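Local coordinates for D-ribitol-5-phosphate phosphatase (Bacteroides thetaiotaomicron, PDB 4JB3), which removes phosphate from D-ribitol 5-phosphate and D-ribitol 1-phosphate, and also dephosphorylates 5-amino-6-(5-phospho-D-ribitylamino)uracil, so it may take part in riboflavin biosynthesis, at residues I38-F47 / A55-H63. Numbering follows the deposited sequence.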
ATOM      1  N   ILE A  38      -1.560   7.402   5.335  1.00 10.23           N
ATOM      2  CA  ILE A  38      -0.353   7.245   6.156  1.00 12.23           C
ATOM      3  C   ILE A  38      -0.155   8.496   7.000  1.00 15.61           C
ATOM      4  O   ILE A  38      -0.314   9.612   6.506  1.00 17.82           O
ATOM      5  CB  ILE A  38       0.912   7.086   5.270  1.00 17.63           C
ATOM      6  CG1 ILE A  38       0.852   5.806   4.450  1.00 30.14           C
ATOM      7  CG2 ILE A  38       2.190   7.110   6.118  1.00 22.79           C
ATOM      8  CD1 ILE A  38       0.565   4.603   5.271  1.00 33.40           C
ATOM      9  N   ASP A  39       0.191   8.323   8.274  1.00 13.53           N
ATOM     10  CA  ASP A  39       0.604   9.434   9.118  1.00 17.04           C
ATOM     11  C   ASP A  39       1.953   9.066   9.726  1.00 17.14           C
ATOM     12  O   ASP A  39       2.018   8.352  10.733  1.00 17.07           O
ATOM     13  CB  ASP A  39      -0.427   9.695  10.218  1.00 20.59           C
ATOM     14  CG  ASP A  39      -0.139  10.968  11.012  1.00 25.60           C
ATOM     15  OD1 ASP A  39       1.035  11.382  11.114  1.00 26.42           O
ATOM     16  OD2 ASP A  39      -1.101  11.567  11.537  1.00 34.20           O
ATOM     17  N   ARG A  40       3.027   9.562   9.119  1.00 16.15           N
ATOM     18  CA  ARG A  40       4.373   9.204   9.564  1.00 13.72           C
ATOM     19  C   ARG A  40       4.644   9.684  10.984  1.00 16.82           C
ATOM     20  O   ARG A  40       5.330   9.007  11.737  1.00 15.25           O
ATOM     21  CB  ARG A  40       5.438   9.783   8.623  1.00 18.60           C
ATOM     22  CG  ARG A  40       6.797   9.084   8.737  1.00 25.17           C
ATOM     23  CD  ARG A  40       7.918   9.878   8.067  1.00 28.07           C
ATOM     24  NE  ARG A  40       8.262  11.073   8.832  1.00 29.96           N
ATOM     25  CZ  ARG A  40       9.290  11.165   9.671  1.00 26.61           C
ATOM     26  NH1 ARG A  40       9.510  12.296  10.320  1.00 29.99           N
ATOM     27  NH2 ARG A  40      10.108  10.137   9.855  1.00 24.23           N
ATOM     28  N   ASP A  41       4.107  10.845  11.345  1.00 17.59           N
ATOM     29  CA  ASP A  41       4.318  11.368  12.691  1.00 17.35           C
ATOM     30  C   ASP A  41       3.673  10.461  13.736  1.00 15.86           C
ATOM     31  O   ASP A  41       4.220  10.268  14.832  1.00 15.08           O
ATOM     32  CB  ASP A  41       3.784  12.795  12.814  1.00 20.55           C
ATOM     33  CG  ASP A  41       4.714  13.822  12.203  1.00 32.15           C
ATOM     34  OD1 ASP A  41       5.845  13.455  11.814  1.00 28.45           O
ATOM     35  OD2 ASP A  41       4.318  15.003  12.116  1.00 45.09           O
ATOM     36  N   LYS A  42       2.515   9.898  13.401  1.00 15.67           N
ATOM     37  CA  LYS A  42       1.846   8.969  14.303  1.00 14.29           C
ATOM     38  C   LYS A  42       2.653   7.670  14.420  1.00 12.53           C
ATOM     39  O   LYS A  42       2.752   7.080  15.499  1.00 12.25           O
ATOM     40  CB  LYS A  42       0.412   8.692  13.838  1.00 13.86           C
ATOM     41  CG  LYS A  42      -0.413   7.925  14.855  1.00 23.55           C
ATOM     42  CD  LYS A  42      -1.905   8.200  14.712  1.00 32.59           C
ATOM     43  CE  LYS A  42      -2.505   7.437  13.542  1.00 34.76           C
ATOM     44  NZ  LYS A  42      -2.364   5.963  13.711  1.00 30.34           N
ATOM     45  N   ALA A  43       3.236   7.233  13.304  1.00 13.88           N
ATOM     46  CA  ALA A  43       4.116   6.058  13.307  1.00 10.90           C
ATOM     47  C   ALA A  43       5.345   6.294  14.184  1.00 11.65           C
ATOM     48  O   ALA A  43       5.728   5.429  14.980  1.00 11.76           O
ATOM     49  CB  ALA A  43       4.540   5.716  11.889  1.00 12.63           C
ATOM     50  N   VAL A  44       5.965   7.465  14.032  1.00 11.32           N
ATOM     51  CA  VAL A  44       7.128   7.815  14.835  1.00 11.04           C
ATOM     52  C   VAL A  44       6.780   7.766  16.321  1.00 13.28           C
ATOM     53  O   VAL A  44       7.510   7.169  17.114  1.00 12.93           O
ATOM     54  CB  VAL A  44       7.671   9.197  14.442  1.00 14.04           C
ATOM     55  CG1 VAL A  44       8.631   9.741  15.492  1.00 13.63           C
ATOM     56  CG2 VAL A  44       8.349   9.124  13.073  1.00 15.54           C
ATOM     57  N   GLN A  45       5.649   8.358  16.688  1.00 12.71           N
ATOM     58  CA  GLN A  45       5.179   8.302  18.076  1.00 13.38           C
ATOM     59  C   GLN A  45       4.969   6.865  18.558  1.00 12.02           C
ATOM     60  O   GLN A  45       5.332   6.532  19.689  1.00 15.02           O
ATOM     61  CB  GLN A  45       3.870   9.082  18.230  1.00 17.98           C
ATOM     62  CG  GLN A  45       4.014  10.594  18.156  1.00 25.97           C
ATOM     63  CD  GLN A  45       4.766  11.167  19.343  1.00 33.62           C
ATOM     64  OE1 GLN A  45       4.423  10.906  20.498  1.00 36.92           O
ATOM     65  NE2 GLN A  45       5.802  11.951  19.062  1.00 34.94           N
ATOM     66  N   ALA A  46       4.388   6.022  17.703  1.00 10.93           N
ATOM     67  CA  ALA A  46       4.079   4.644  18.078  1.00 11.41           C
ATOM     68  C   ALA A  46       5.356   3.852  18.311  1.00 10.62           C
ATOM     69  O   ALA A  46       5.420   3.027  19.230  1.00 13.63           O
ATOM     70  CB  ALA A  46       3.225   3.983  17.013  1.00 11.60           C
ATOM     71  N   PHE A  47       6.368   4.078  17.476  1.00  9.88           N
ATOM     72  CA  PHE A  47       7.636   3.378  17.679  1.00 11.02           C
ATOM     73  C   PHE A  47       8.446   3.933  18.843  1.00 10.16           C
ATOM     74  O   PHE A  47       9.123   3.174  19.536  1.00 10.47           O
ATOM     75  CB  PHE A  47       8.456   3.286  16.387  1.00 10.20           C
ATOM     76  CG  PHE A  47       7.980   2.202  15.459  1.00 10.17           C
ATOM     77  CD1 PHE A  47       6.975   2.451  14.523  1.00  9.70           C
ATOM     78  CD2 PHE A  47       8.511   0.919  15.544  1.00 12.81           C
ATOM     79  CE1 PHE A  47       6.524   1.443  13.678  1.00 12.24           C
ATOM     80  CE2 PHE A  47       8.069  -0.093  14.699  1.00 10.13           C
ATOM     81  CZ  PHE A  47       7.072   0.164  13.768  1.00 10.99           C
ATOM     82  N   ALA A  55      13.231   7.089  16.329  1.00 14.42           N
ATOM     83  CA  ALA A  55      12.341   6.683  15.247  1.00 13.84           C
ATOM     84  C   ALA A  55      12.151   7.750  14.164  1.00 16.44           C
ATOM     85  O   ALA A  55      11.959   7.414  12.997  1.00 16.97           O
ATOM     86  CB  ALA A  55      10.999   6.266  15.802  1.00 13.78           C
ATOM     87  N   ASP A  56      12.202   9.022  14.541  1.00 16.02           N
ATOM     88  CA  ASP A  56      11.968  10.100  13.585  1.00 17.38           C
ATOM     89  C   ASP A  56      12.972  10.087  12.435  1.00 23.12           C
ATOM     90  O   ASP A  56      12.654  10.510  11.317  1.00 26.05           O
ATOM     91  CB  ASP A  56      12.016  11.455  14.284  1.00 18.95           C
ATOM     92  CG  ASP A  56      11.629  12.588  13.367  1.00 31.70           C
ATOM     93  OD1 ASP A  56      10.564  12.490  12.727  1.00 30.89           O
ATOM     94  OD2 ASP A  56      12.392  13.569  13.270  1.00 33.61           O
ATOM     95  N   THR A  57      14.183   9.619  12.731  0.52 18.66           N
ATOM     96  CA  THR A  57      15.256   9.528  11.742  0.52 20.35           C
ATOM     97  C   THR A  57      15.190   8.212  10.945  0.52 22.41           C
ATOM     98  O   THR A  57      15.688   8.125   9.823  0.52 29.35           O
ATOM     99  CB  THR A  57      16.645   9.703  12.414  0.52 27.23           C
ATOM    100  OG1 THR A  57      16.722  10.999  13.023  0.52 28.33           O
ATOM    101  CG2 THR A  57      17.767   9.581  11.401  0.52 27.14           C
ATOM    102  N   ARG A  58      14.544   7.203  11.517  1.00 18.73           N
ATOM    103  CA  ARG A  58      14.483   5.873  10.903  1.00 18.29           C
ATOM    104  C   ARG A  58      13.326   5.673   9.920  1.00 22.57           C
ATOM    105  O   ARG A  58      13.516   5.124   8.833  1.00 29.46           O
ATOM    106  CB  ARG A  58      14.454   4.787  11.984  1.00 19.33           C
ATOM    107  CG  ARG A  58      15.740   4.699  12.792  1.00 20.49           C
ATOM    108  CD  ARG A  58      15.696   3.587  13.837  1.00 22.09           C
ATOM    109  NE  ARG A  58      16.831   3.682  14.747  1.00 21.50           N
ATOM    110  CZ  ARG A  58      17.982   3.037  14.589  1.00 24.43           C
ATOM    111  NH1 ARG A  58      18.158   2.221  13.555  1.00 26.63           N
ATOM    112  NH2 ARG A  58      18.959   3.202  15.470  1.00 27.21           N
ATOM    113  N   LEU A  59      12.132   6.124  10.287  1.00 18.50           N
ATOM    114  CA  LEU A  59      10.932   5.784   9.525  1.00 18.04           C
ATOM    115  C   LEU A  59      10.731   6.644   8.278  1.00 21.79           C
ATOM    116  O   LEU A  59      10.995   7.848   8.294  1.00 22.04           O
ATOM    117  CB  LEU A  59       9.703   5.874  10.424  1.00 17.94           C
ATOM    118  CG  LEU A  59       9.733   4.990  11.670  1.00 13.90           C
ATOM    119  CD1 LEU A  59       8.418   5.139  12.421  1.00 15.79           C
ATOM    120  CD2 LEU A  59       9.977   3.539  11.296  1.00 18.92           C
ATOM    121  N   ASP A  60      10.255   6.019   7.201  1.00 18.98           N
ATOM    122  CA  ASP A  60      10.005   6.725   5.945  1.00 18.67           C
ATOM    123  C   ASP A  60       8.557   6.552   5.486  1.00 17.77           C
ATOM    124  O   ASP A  60       7.868   5.624   5.906  1.00 16.13           O
ATOM    125  CB  ASP A  60      10.951   6.222   4.856  1.00 19.58           C
ATOM    126  CG  ASP A  60      11.061   7.187   3.685  1.00 22.29           C
ATOM    127  OD1 ASP A  60      11.684   8.255   3.861  1.00 30.08           O
ATOM    128  OD2 ASP A  60      10.538   6.888   2.584  1.00 20.61           O
ATOM    129  N   LYS A  61       8.101   7.444   4.615  1.00 20.34           N
ATOM    130  CA  LYS A  61       6.739   7.373   4.097  1.00 17.55           C
ATOM    131  C   LYS A  61       6.640   6.440   2.888  1.00 19.86           C
ATOM    132  O   LYS A  61       5.551   5.957   2.568  1.00 22.18           O
ATOM    133  CB  LYS A  61       6.275   8.774   3.693  1.00 28.63           C
ATOM    134  CG  LYS A  61       4.790   9.044   3.862  1.00 36.05           C
ATOM    135  CD  LYS A  61       4.467  10.462   3.433  1.00 40.53           C
ATOM    136  CE  LYS A  61       5.444  11.440   4.060  1.00 42.52           C
ATOM    137  NZ  LYS A  61       5.234  12.847   3.611  1.00 50.03           N
ATOM    138  N   TYR A  62       7.769   6.180   2.228  1.00 17.40           N
ATOM    139  CA  TYR A  62       7.746   5.546   0.903  1.00 17.69           C
ATOM    140  C   TYR A  62       8.639   4.328   0.756  1.00 20.79           C
ATOM    141  O   TYR A  62       8.298   3.389   0.037  1.00 24.60           O
ATOM    142  CB  TYR A  62       8.153   6.550  -0.178  1.00 19.15           C
ATOM    143  CG  TYR A  62       7.355   7.826  -0.168  1.00 20.34           C
ATOM    144  CD1 TYR A  62       6.011   7.833  -0.519  1.00 20.75           C
ATOM    145  CD2 TYR A  62       7.948   9.025   0.190  1.00 21.39           C
ATOM    146  CE1 TYR A  62       5.281   9.006  -0.510  1.00 22.20           C
ATOM    147  CE2 TYR A  62       7.230  10.202   0.198  1.00 23.51           C
ATOM    148  CZ  TYR A  62       5.900  10.185  -0.145  1.00 23.29           C
ATOM    149  OH  TYR A  62       5.185  11.360  -0.137  1.00 25.02           O
ATOM    150  N   HIS A  63       9.790   4.363   1.414  1.00 16.81           N
ATOM    151  CA  HIS A  63      10.797   3.324   1.268  1.00 18.93           C
ATOM    152  C   HIS A  63      11.600   3.206   2.558  1.00 16.13           C
ATOM    153  O   HIS A  63      12.417   4.075   2.872  1.00 16.76           O
ATOM    154  CB  HIS A  63      11.726   3.672   0.098  1.00 20.50           C
ATOM    155  CG  HIS A  63      12.771   2.639  -0.183  1.00 20.83           C
ATOM    156  ND1 HIS A  63      12.562   1.580  -1.045  1.00 23.61           N
ATOM    157  CD2 HIS A  63      14.040   2.509   0.271  1.00 22.72           C
ATOM    158  CE1 HIS A  63      13.655   0.839  -1.098  1.00 20.72           C
ATOM    159  NE2 HIS A  63      14.567   1.382  -0.311  1.00 24.94           N
TER
HETATM  160  O   HOH W   1       7.834  12.919  13.877  1.00 30.98           O
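The guanidinium of R40 meets D56 and L59 along its edge, while CG2 of V44, one helical turn on, lies 3.8 Å above one face, toward the rim. R40 NH1 reaches D56 OD1 from the syn side but tilted out of the carboxylate plane, 2.6 Å away in a salt bridge, the guanidinium and carboxylate planes turned 46° apart. R40 NH2 is shared: it gives a nearly straight bond (165°) to D56 O and a more bent one to L59 O, 2.9 Å away, reached from above that carbonyl plane. Arginine suits this place because its five N-H groups can serve a carboxylate and two chain carbonyls at once; three bonds fix the rotation of the flat group, and the bend at chi3 (72°) brings NH1 and NH2 to D56 and to L59 O. A water also donates to D56 OD1 and to D41 OD1, bridging two acids that would otherwise probably repel.

The second flat group, the F47 ring, has A43 O at its edge, and CD1 of L59 approaches it obliquely, 3.7 Å from F47 CD1. W102 and F68 meet the same ring edge-to-face. This is the helical cap that follows the first strand of the HAD Rossmann-like core: helix 40-50 lies against the short helix 55-58 and the chain leading back to the active site. A55, with only a methyl, lets its backbone come close to that of V44, and its CB packs 4.0 Å from F47 CB. Branched L59 fills the space between A43, V44 and F47 with one methyl, CD1, which meets both CB and O of A43. Nearer the bound sodium, I38 CG2 touches the aliphatic K61 CG at 3.9 Å, the two side chains running in opposite directions.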